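Local structure of putative dioxygenase (Nostoc punctiforme, 2PEB) at residues 16-21 / 44-49; 24-29 / 55-60; 59-62 / 68-71; 86-89 / 93-96. The protein probably acts as a metal-dependent dioxygenase of the Dopa 4,5-dioxygenase family, with a zinc ion bound at its histidine site. All blocks are in the same frame, centred on the assembly; numbering follows the deposited sequence. Where two conformers were deposited one is given.

Contact 1: residues 16-21 / 44-49; sequences VYFDAA and WFDKPI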
loop_
_atom_site.group_PDB
_atom_site.type_symbol
_atom_site.label_atom_id
_atom_site.label_comp_id
_atom_site.label_asym_id
_atom_site.label_seq_id
_atom_site.Cartn_x
_atom_site.Cartn_y
_atom_site.Cartn_z
ATOM N N VAL A 16 5.335 -9.576 6.676
ATOM C CA VAL A 16 6.677 -9.119 6.341
ATOM C C VAL A 16 7.449 -10.327 5.892
ATOM O O VAL A 16 7.720 -11.258 6.684
ATOM C CB VAL A 16 7.353 -8.443 7.556
ATOM C CG1 VAL A 16 8.742 -7.947 7.180
ATOM C CG2 VAL A 16 6.502 -7.284 8.117
ATOM N N TYR A 17 7.740 -10.375 4.594
ATOM C CA TYR A 17 8.450 -11.471 3.989
ATOM C C TYR A 17 9.962 -11.313 4.114
ATOM O O TYR A 17 10.503 -10.195 4.125
ATOM C CB TYR A 17 8.021 -11.652 2.524
ATOM C CG TYR A 17 6.544 -11.910 2.426
ATOM C CD1 TYR A 17 6.052 -13.194 2.563
ATOM C CD2 TYR A 17 5.615 -10.866 2.233
ATOM C CE1 TYR A 17 4.692 -13.452 2.537
ATOM C CE2 TYR A 17 4.231 -11.126 2.173
ATOM C CZ TYR A 17 3.789 -12.438 2.322
ATOM O OH TYR A 17 2.459 -12.754 2.316
ATOM N N PHE A 18 10.640 -12.446 4.195
ATOM C CA PHE A 18 12.095 -12.433 4.278
ATOM C C PHE A 18 12.682 -13.760 3.819
ATOM O O PHE A 18 11.991 -14.757 3.661
ATOM C CB PHE A 18 12.540 -12.127 5.723
ATOM C CG PHE A 18 12.056 -13.140 6.709
ATOM C CD1 PHE A 18 12.783 -14.301 6.946
ATOM C CD2 PHE A 18 10.807 -12.975 7.326
ATOM C CE1 PHE A 18 12.311 -15.258 7.797
ATOM C CE2 PHE A 18 10.334 -13.942 8.169
ATOM C CZ PHE A 18 11.073 -15.069 8.411
ATOM N N ASP A 19 13.991 -13.763 3.623
ATOM C CA ASP A 19 14.729 -15.018 3.446
ATOM C C ASP A 19 15.942 -14.967 4.362
ATOM O O ASP A 19 16.107 -13.994 5.091
ATOM C CB ASP A 19 15.085 -15.265 1.978
ATOM C CG ASP A 19 15.876 -14.145 1.358
ATOM O OD1 ASP A 19 16.534 -13.378 2.071
ATOM O OD2 ASP A 19 15.843 -14.028 0.118
ATOM N N ALA A 20 16.783 -15.999 4.333
ATOM C CA ALA A 20 17.996 -16.029 5.171
ATOM C C ALA A 20 18.809 -14.749 5.067
ATOM O O ALA A 20 19.287 -14.253 6.076
ATOM C CB ALA A 20 18.878 -17.221 4.805
ATOM N N ALA A 21 19.011 -14.249 3.843
ATOM C CA ALA A 21 19.801 -13.027 3.599
ATOM C C ALA A 21 19.242 -11.786 4.270
ATOM O O ALA A 21 19.992 -10.917 4.704
ATOM C CB ALA A 21 19.957 -12.768 2.092
ATOM N N TRP A 44 7.042 -16.388 13.844
ATOM C CA TRP A 44 7.994 -16.269 12.815
ATOM C C TRP A 44 7.910 -17.582 12.015
ATOM O O TRP A 44 8.031 -18.659 12.577
ATOM C CB TRP A 44 9.332 -16.062 13.503
ATOM C CG TRP A 44 10.379 -15.662 12.656
ATOM C CD1 TRP A 44 11.039 -16.446 11.772
ATOM C CD2 TRP A 44 10.974 -14.366 12.576
ATOM N NE1 TRP A 44 12.012 -15.724 11.137
ATOM C CE2 TRP A 44 11.990 -14.440 11.611
ATOM C CE3 TRP A 44 10.781 -13.165 13.251
ATOM C CZ2 TRP A 44 12.770 -13.349 11.267
ATOM C CZ3 TRP A 44 11.568 -12.100 12.917
ATOM C CH2 TRP A 44 12.540 -12.190 11.934
ATOM N N PHE A 45 7.651 -17.493 10.716
ATOM C CA PHE A 45 7.729 -18.669 9.824
ATOM C C PHE A 45 8.933 -18.545 8.899
ATOM O O PHE A 45 8.935 -17.728 7.995
ATOM C CB PHE A 45 6.449 -18.787 9.020
ATOM C CG PHE A 45 5.241 -19.077 9.861
ATOM C CD1 PHE A 45 4.975 -20.379 10.258
ATOM C CD2 PHE A 45 4.385 -18.062 10.270
ATOM C CE1 PHE A 45 3.860 -20.686 11.035
ATOM C CE2 PHE A 45 3.272 -18.356 11.071
ATOM C CZ PHE A 45 3.006 -19.678 11.449
ATOM N N ASP A 46 9.958 -19.365 9.101
ATOM C CA ASP A 46 11.130 -19.303 8.234
ATOM C C ASP A 46 10.869 -19.872 6.840
ATOM O O ASP A 46 11.544 -19.489 5.878
ATOM C CB ASP A 46 12.321 -20.008 8.885
ATOM C CG ASP A 46 12.964 -19.162 9.949
ATOM O OD1 ASP A 46 13.362 -18.013 9.647
ATOM O OD2 ASP A 46 13.059 -19.645 11.096
ATOM N N LYS A 47 9.864 -20.725 6.740
ATOM C CA LYS A 47 9.500 -21.385 5.498
ATOM C C LYS A 47 8.109 -20.953 5.023
ATOM O O LYS A 47 7.263 -20.534 5.817
ATOM C CB LYS A 47 9.526 -22.912 5.722
ATOM C CG LYS A 47 10.935 -23.490 5.907
ATOM N N PRO A 48 7.848 -21.094 3.725
ATOM C CA PRO A 48 6.477 -20.787 3.309
ATOM C C PRO A 48 5.395 -21.629 4.008
ATOM O O PRO A 48 5.542 -22.840 4.212
ATOM C CB PRO A 48 6.496 -21.071 1.817
ATOM C CG PRO A 48 7.933 -21.043 1.407
ATOM C CD PRO A 48 8.699 -21.499 2.596
ATOM N N ILE A 49 4.295 -20.978 4.346
ATOM C CA ILE A 49 3.149 -21.626 4.975
ATOM C C ILE A 49 1.877 -21.014 4.401
ATOM O O ILE A 49 1.822 -19.816 4.090
ATOM C CB ILE A 49 3.204 -21.504 6.529
ATOM C CG1 ILE A 49 2.200 -22.449 7.209
ATOM C CG2 ILE A 49 2.980 -20.080 6.991
ATOM C CD1 ILE A 49 2.723 -23.803 7.359
#
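F18 drops its ring end onto the indole of W44, the two rings inclined at 43° with CZ of F18 3.0 Å from NE1 of W44. The overlap is partial: CE2 of F18 sits over one face of the indole towards its rim, and CZ2 of W44 lies likewise over one face of the phenyl ring. With F18 CG between its own backbone N and carbonyl carbon (chi1 60°), the phenyl ring is directed at 44-49. D46 comes in at the edge of that ring, its OD1 3.5 Å from F18 CE1 and its carboxylate plane almost perpendicular to the phenyl plane. The same OD1 accepts a hydrogen bond from W44 NE1 at 3.0 Å; the bond lies close to the indole plane but meets the oxygen from above the carboxylate plane, and is bent to 139°. Strands 11-18 and 40-45 are not neighbours in the antiparallel sheet: 55-61 runs between them, and F18 and W44 meet over its backbone at M56. R23, at the start of helix 23-36, forms a salt bridge with D46 OD1, which therefore has two polar partners. Carbonyl O of F45 also approaches F18 CZ, at 3.4 Å, while W44 leans on Y57.

Contact 2: residues 24-29 / 55-60; sequences DVAARV and GMYQVA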
loop_
_atom_site.group_PDB
_atom_site.type_symbol
_atom_site.label_atom_id
_atom_site.label_comp_id
_atom_site.label_asym_id
_atom_site.label_seq_id
_atom_site.Cartn_x
_atom_site.Cartn_y
_atom_site.Cartn_z
ATOM N N ASP A 24 17.733 -10.786 9.234
ATOM C CA ASP A 24 18.148 -9.843 10.265
ATOM C C ASP A 24 17.526 -8.467 10.092
ATOM O O ASP A 24 17.106 -7.853 11.064
ATOM C CB ASP A 24 19.679 -9.750 10.353
ATOM C CG ASP A 24 20.323 -11.043 10.840
ATOM O OD1 ASP A 24 19.687 -11.810 11.617
ATOM O OD2 ASP A 24 21.481 -11.300 10.441
ATOM N N VAL A 25 17.443 -7.967 8.864
ATOM C CA VAL A 25 16.661 -6.758 8.602
ATOM C C VAL A 25 15.194 -6.949 9.065
ATOM O O VAL A 25 14.569 -6.083 9.678
ATOM C CB VAL A 25 16.679 -6.390 7.074
ATOM C CG1 VAL A 25 15.686 -5.283 6.772
ATOM C CG2 VAL A 25 18.099 -6.008 6.656
ATOM N N ALA A 26 14.632 -8.095 8.743
ATOM C CA ALA A 26 13.253 -8.396 9.126
ATOM C C ALA A 26 13.126 -8.349 10.657
ATOM O O ALA A 26 12.128 -7.887 11.182
ATOM C CB ALA A 26 12.859 -9.798 8.599
ATOM N N ALA A 27 14.144 -8.849 11.358
ATOM C CA ALA A 27 14.099 -8.889 12.850
ATOM C C ALA A 27 14.110 -7.478 13.403
ATOM O O ALA A 27 13.417 -7.160 14.365
ATOM C CB ALA A 27 15.238 -9.694 13.418
ATOM N N ARG A 28 14.901 -6.622 12.776
ATOM C CA ARG A 28 15.000 -5.212 13.195
ATOM C C ARG A 28 13.715 -4.434 12.940
ATOM O O ARG A 28 13.312 -3.579 13.725
ATOM C CB ARG A 28 16.176 -4.533 12.489
ATOM C CG ARG A 28 17.523 -5.165 12.820
ATOM C CD ARG A 28 18.637 -4.133 12.882
ATOM N NE ARG A 28 18.753 -3.367 11.643
ATOM C CZ ARG A 28 19.433 -3.748 10.558
ATOM N NH1 ARG A 28 20.074 -4.919 10.518
ATOM N NH2 ARG A 28 19.458 -2.953 9.492
ATOM N N VAL A 29 13.074 -4.704 11.812
ATOM C CA VAL A 29 11.815 -4.080 11.474
ATOM C C VAL A 29 10.789 -4.538 12.486
ATOM O O VAL A 29 9.925 -3.771 12.928
ATOM C CB VAL A 29 11.384 -4.430 10.001
ATOM C CG1 VAL A 29 9.911 -4.092 9.797
ATOM C CG2 VAL A 29 12.317 -3.705 8.973
ATOM N N GLY A 55 9.141 -17.200 3.612
ATOM C CA GLY A 55 9.088 -16.980 5.037
ATOM C C GLY A 55 8.556 -15.588 5.373
ATOM O O GLY A 55 8.752 -14.621 4.621
HETATM N N MSE A 56 7.851 -15.507 6.495
HETATM C CA MSE A 56 7.227 -14.250 6.919
HETATM C C MSE A 56 6.909 -14.286 8.370
HETATM O O MSE A 56 7.032 -15.334 9.011
HETATM C CB MSE A 56 5.951 -13.857 6.108
HETATM C CG MSE A 56 4.782 -14.858 6.194
HETATM SE SE MSE A 56 3.684 -14.505 7.723
HETATM C CE MSE A 56 2.682 -16.170 7.862
ATOM N N TYR A 57 6.584 -13.122 8.888
ATOM C CA TYR A 57 5.900 -12.997 10.162
ATOM C C TYR A 57 4.712 -12.053 10.020
ATOM O O TYR A 57 4.670 -11.213 9.118
ATOM C CB TYR A 57 6.858 -12.597 11.301
ATOM C CG TYR A 57 7.493 -11.253 11.129
ATOM C CD1 TYR A 57 6.773 -10.096 11.384
ATOM C CD2 TYR A 57 8.808 -11.137 10.721
ATOM C CE1 TYR A 57 7.341 -8.841 11.212
ATOM C CE2 TYR A 57 9.410 -9.872 10.572
ATOM C CZ TYR A 57 8.665 -8.748 10.808
ATOM O OH TYR A 57 9.233 -7.510 10.695
ATOM N N GLN A 58 3.735 -12.241 10.900
ATOM C CA GLN A 58 2.483 -11.496 10.866
ATOM C C GLN A 58 2.526 -10.406 11.926
ATOM O O GLN A 58 3.059 -10.601 13.015
ATOM C CB GLN A 58 1.315 -12.453 11.147
ATOM C CG GLN A 58 0.006 -11.787 11.484
ATOM C CD GLN A 58 -1.144 -12.770 11.647
ATOM O OE1 GLN A 58 -1.414 -13.603 10.761
ATOM N NE2 GLN A 58 -1.843 -12.659 12.765
ATOM N N VAL A 59 1.955 -9.267 11.582
ATOM C CA VAL A 59 1.747 -8.174 12.496
ATOM C C VAL A 59 0.274 -7.774 12.352
ATOM O O VAL A 59 -0.127 -7.381 11.248
ATOM C CB VAL A 59 2.587 -6.951 12.077
ATOM C CG1 VAL A 59 2.543 -5.851 13.152
ATOM C CG2 VAL A 59 4.042 -7.356 11.799
ATOM N N ALA A 60 -0.510 -7.855 13.417
ATOM C CA ALA A 60 -1.923 -7.453 13.455
ATOM C C ALA A 60 -2.098 -6.142 14.190
ATOM O O ALA A 60 -1.466 -5.912 15.198
ATOM C CB ALA A 60 -2.822 -8.535 14.111
#
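The hydroxyl of Y57 donates a hydrogen bond to the carbonyl O of A26, with OH and O 3.0 Å apart. The C=O...donor angle is 141° and the hydroxyl is tilted 17° from the carbonyl plane, so the approach is bent. The A26 oxygen lies at the edge of the tyrosine ring, near its plane, and is also 3.4 Å from Y57 CE2. The methyl group of A26 turns toward the strand as well and packs against the same ring carbon, CB to CE2 being 4.0 Å. One turn further along the helix, V29 brings CG1 to 3.6 Å from Y57 OH; its side chain crosses that of the tyrosine at about a right angle, adding an apolar neighbour to the hydroxyl. Y57 reaches the helix because CG stands between the backbone N and carbonyl carbon (chi1 63°), sending the ring off the strand toward helix 23-36. On its own side of the contact, V59 CG2 sits at the ring's edge, and beyond the two segments the side chain touches V16 and R30. This is helix-on-sheet packing, with helix 23-36 laid over a face of the antiparallel sheet. A phenylalanine at Y57 would probably keep much of the ring packing but leave the A26 carbonyl without its hydroxyl donor. All three touching residues are buried, so the bond gives the phenol a polar partner in an otherwise largely apolar interface, tying a side chain of the sheet directly to the helix backbone.

Contact 3: residues 59-62 / 68-71; sequences VAFL and KVVP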
loop_
_atom_site.group_PDB
_atom_site.type_symbol
_atom_site.label_atom_id
_atom_site.label_comp_id
_atom_site.label_asym_id
_atom_site.label_seq_id
_atom_site.Cartn_x
_atom_site.Cartn_y
_atom_site.Cartn_z
ATOM N N VAL A 59 1.955 -9.267 11.582
ATOM C CA VAL A 59 1.747 -8.174 12.496
ATOM C C VAL A 59 0.274 -7.774 12.352
ATOM O O VAL A 59 -0.127 -7.381 11.248
ATOM C CB VAL A 59 2.587 -6.951 12.077
ATOM C CG1 VAL A 59 2.543 -5.851 13.152
ATOM C CG2 VAL A 59 4.042 -7.356 11.799
ATOM N N ALA A 60 -0.510 -7.855 13.417
ATOM C CA ALA A 60 -1.923 -7.453 13.455
ATOM C C ALA A 60 -2.098 -6.142 14.190
ATOM O O ALA A 60 -1.466 -5.912 15.198
ATOM C CB ALA A 60 -2.822 -8.535 14.111
ATOM N N PHE A 61 -3.036 -5.316 13.717
ATOM C CA PHE A 61 -3.389 -4.082 14.402
ATOM C C PHE A 61 -4.813 -3.673 14.095
ATOM O O PHE A 61 -5.378 -4.032 13.045
ATOM C CB PHE A 61 -2.440 -2.944 14.079
ATOM C CG PHE A 61 -2.115 -2.795 12.625
ATOM C CD1 PHE A 61 -1.095 -3.574 12.038
ATOM C CD2 PHE A 61 -2.739 -1.871 11.835
ATOM C CE1 PHE A 61 -0.775 -3.457 10.713
ATOM C CE2 PHE A 61 -2.372 -1.737 10.464
ATOM C CZ PHE A 61 -1.405 -2.520 9.924
ATOM N N LEU A 62 -5.373 -2.910 15.012
ATOM C CA LEU A 62 -6.691 -2.281 14.816
ATOM C C LEU A 62 -6.608 -1.134 13.804
ATOM O O LEU A 62 -5.530 -0.644 13.522
ATOM C CB LEU A 62 -7.250 -1.768 16.133
ATOM C CG LEU A 62 -7.664 -2.864 17.129
ATOM C CD1 LEU A 62 -8.039 -2.243 18.455
ATOM C CD2 LEU A 62 -8.838 -3.694 16.549
ATOM N N LYS A 68 -0.251 4.854 11.416
ATOM C CA LYS A 68 0.996 4.825 12.138
ATOM C C LYS A 68 1.904 3.753 11.597
ATOM O O LYS A 68 3.019 4.044 11.167
ATOM C CB LYS A 68 0.752 4.657 13.643
ATOM C CG LYS A 68 -0.167 5.777 14.177
ATOM C CD LYS A 68 -0.612 5.545 15.613
ATOM C CE LYS A 68 -1.540 6.665 16.106
ATOM N NZ LYS A 68 -1.244 7.965 15.431
ATOM N N VAL A 69 1.443 2.496 11.623
ATOM C CA VAL A 69 2.208 1.369 11.158
ATOM C C VAL A 69 2.619 1.428 9.682
ATOM O O VAL A 69 3.770 1.237 9.333
ATOM C CB VAL A 69 1.472 0.044 11.476
ATOM C CG1 VAL A 69 2.212 -1.128 10.828
ATOM C CG2 VAL A 69 1.364 -0.157 13.009
ATOM N N VAL A 70 1.696 1.772 8.818
ATOM C CA VAL A 70 1.915 1.631 7.394
ATOM C C VAL A 70 2.874 2.733 6.867
ATOM O O VAL A 70 3.902 2.432 6.256
ATOM C CB VAL A 70 0.606 1.546 6.605
ATOM C CG1 VAL A 70 0.904 1.520 5.086
ATOM C CG2 VAL A 70 -0.170 0.243 7.015
ATOM N N PRO A 71 2.628 4.003 7.242
ATOM C CA PRO A 71 3.669 5.016 6.898
ATOM C C PRO A 71 5.054 4.736 7.478
ATOM O O PRO A 71 6.065 4.970 6.799
ATOM C CB PRO A 71 3.054 6.317 7.373
ATOM C CG PRO A 71 1.567 6.068 7.404
ATOM C CD PRO A 71 1.463 4.630 7.885
#
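V69 lies over one face of the F61 ring, and V70 meets the same ring at its CZ end. Segment 68-71 begins with K68 on the exposed side of helix 66-76, its aliphatic chain touching F37. V69 points its side chain at the strand: CB stands 4.2 Å from the ring centroid of F61, only 12° off the ring normal, which makes a CH-pi contact. CG1 of V69, anti to the backbone N (chi1 173°), lies further out, beyond the CE1-CZ edge, and comes within 3.8 Å of F61 CE1. The two side chains are set at a slant to one another, and V69 also packs on L33 of helix 23-36 and on V39 of the loop after it. V70 follows with a lighter touch; its CG2 is 4.2 Å from F61 CZ, and it approaches obliquely to the ring. V70 also packs on F66 of the second subunit. P71, which cannot donate a backbone N-H, marks a kink in the helix and packs on I9 of the second subunit. On the strand side, F61 CG lies between the backbone N and the carbonyl carbon (chi1 46°), turning the ring toward the helix. Strands and helices from 11-18 to 82-87 follow the ferredoxin-like beta-alpha-beta-beta-alpha-beta order, and helix 66-76 is its second helix, packed on the antiparallel sheet here through V69 and V70.

Contact 4: residues 86-89 / 93-96; sequences PETG and SDHA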
loop_
_atom_site.group_PDB
_atom_site.type_symbol
_atom_site.label_atom_id
_atom_site.label_comp_id
_atom_site.label_asym_id
_atom_site.label_seq_id
_atom_site.Cartn_x
_atom_site.Cartn_y
_atom_site.Cartn_z
ATOM N N PRO A 86 -6.587 -5.940 4.818
ATOM C CA PRO A 86 -7.622 -5.724 5.802
ATOM C C PRO A 86 -8.202 -7.033 6.245
ATOM O O PRO A 86 -7.920 -8.080 5.641
ATOM C CB PRO A 86 -8.648 -4.908 5.036
ATOM C CG PRO A 86 -8.504 -5.414 3.644
ATOM C CD PRO A 86 -7.115 -5.714 3.440
ATOM N N GLU A 87 -8.964 -6.945 7.329
ATOM C CA GLU A 87 -9.720 -8.070 7.838
ATOM C C GLU A 87 -11.165 -7.654 7.836
ATOM O O GLU A 87 -11.577 -6.863 8.678
ATOM C CB GLU A 87 -9.257 -8.420 9.248
ATOM C CG GLU A 87 -7.849 -8.891 9.261
ATOM C CD GLU A 87 -7.307 -9.060 10.652
ATOM O OE1 GLU A 87 -7.292 -8.074 11.427
ATOM O OE2 GLU A 87 -6.870 -10.183 10.968
ATOM N N THR A 88 -11.933 -8.159 6.851
ATOM C CA THR A 88 -13.307 -7.808 6.636
ATOM C C THR A 88 -14.214 -9.032 6.663
ATOM O O THR A 88 -15.422 -8.919 6.420
ATOM C CB THR A 88 -13.489 -7.152 5.258
ATOM O OG1 THR A 88 -13.282 -8.144 4.250
ATOM C CG2 THR A 88 -12.499 -6.004 5.071
ATOM N N GLY A 89 -13.658 -10.194 7.002
ATOM C CA GLY A 89 -14.424 -11.440 7.013
ATOM C C GLY A 89 -14.522 -12.127 5.656
ATOM O O GLY A 89 -15.372 -12.998 5.484
ATOM N N SER A 93 -10.948 -12.253 -0.729
ATOM C CA SER A 93 -10.903 -10.854 -1.184
ATOM C C SER A 93 -9.915 -10.024 -0.366
ATOM O O SER A 93 -9.176 -9.199 -0.932
ATOM C CB SER A 93 -12.294 -10.228 -1.230
ATOM O OG SER A 93 -13.185 -11.027 -1.980
ATOM N N ASP A 94 -9.843 -10.243 0.946
ATOM C CA ASP A 94 -8.911 -9.488 1.766
ATOM C C ASP A 94 -7.457 -9.624 1.276
ATOM O O ASP A 94 -6.719 -8.674 1.289
ATOM C CB ASP A 94 -8.983 -9.895 3.247
ATOM C CG ASP A 94 -10.271 -9.439 3.909
ATOM O OD1 ASP A 94 -10.856 -8.464 3.413
ATOM O OD2 ASP A 94 -10.675 -10.012 4.951
ATOM N N HIS A 95 -7.046 -10.825 0.918
ATOM C CA HIS A 95 -5.685 -11.030 0.431
ATOM C C HIS A 95 -5.497 -10.689 -1.059
ATOM O O HIS A 95 -4.470 -10.169 -1.438
ATOM C CB HIS A 95 -5.320 -12.480 0.617
ATOM C CG HIS A 95 -5.124 -12.867 2.037
ATOM N ND1 HIS A 95 -6.169 -12.989 2.932
ATOM C CD2 HIS A 95 -4.005 -13.175 2.719
ATOM C CE1 HIS A 95 -5.693 -13.367 4.109
ATOM N NE2 HIS A 95 -4.381 -13.492 3.998
ATOM N N ALA A 96 -6.482 -11.004 -1.895
ATOM C CA ALA A 96 -6.294 -10.887 -3.318
ATOM C C ALA A 96 -6.666 -9.526 -3.934
ATOM O O ALA A 96 -6.079 -9.131 -4.948
ATOM C CB ALA A 96 -7.030 -12.023 -4.031
#
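The carboxylate of D94 presents both oxygens to T88, each met on its syn side. OD2 takes the backbone N-H of T88 at 2.9 Å in a nearly straight bond (176°), lying 31° out of the carboxylate plane. OD1 accepts from T88 OG1 at 2.6 Å, nearer the carboxylate plane. The pair thus grips the carboxylate at two points and limits its rotation, while a weak bond from D90 N adds to OD2. T88 can serve twice because its OG1 stands between its own backbone N and carbonyl carbon (chi1 69°), bringing the hydroxyl round to the same side as the N-H. P86 crosses D94 at a slant: its backbone O is 3.2 Å from D94 CB, and its ring CG is 3.9 Å from D94 OD1. An alanine here in place of D94 would remove the acceptor for both groups of T88 and is likely to let the turn after the strand move more freely. The contact joins the end of strand 82-87 to the short helix 91-96 that follows it. Just before the strand segment comes H85, a zinc ligand with H13 and H15, and its ring meets that of H95; P86 packs on M74 of the second subunit, while helix 110-115 lies against H95 and A96.

Overall arrangement
All four contacts are built on or around one antiparallel sheet, whose strands run in the order 40-45, 55-61, 11-18, 82-87, 100-102. Contacts 1 and 2 are neighbours, centres about 8 Å apart; their segments alternate along the chain and are tied by backbone bonds of strand 55-61 to its two flanking strands. Contact 3 takes up the far end of that strand, sharing V59 and A60 with contact 2, their centres about 13 Å apart. Contact 4 comes last in the chain, its centre about 21 Å from contact 1, on the opposite side of the chain's centre. Together they fasten helices 23-36, 66-76 and 91-96 to the sheet whose strands 11-18 and 82-87 carry the zinc-binding histidines.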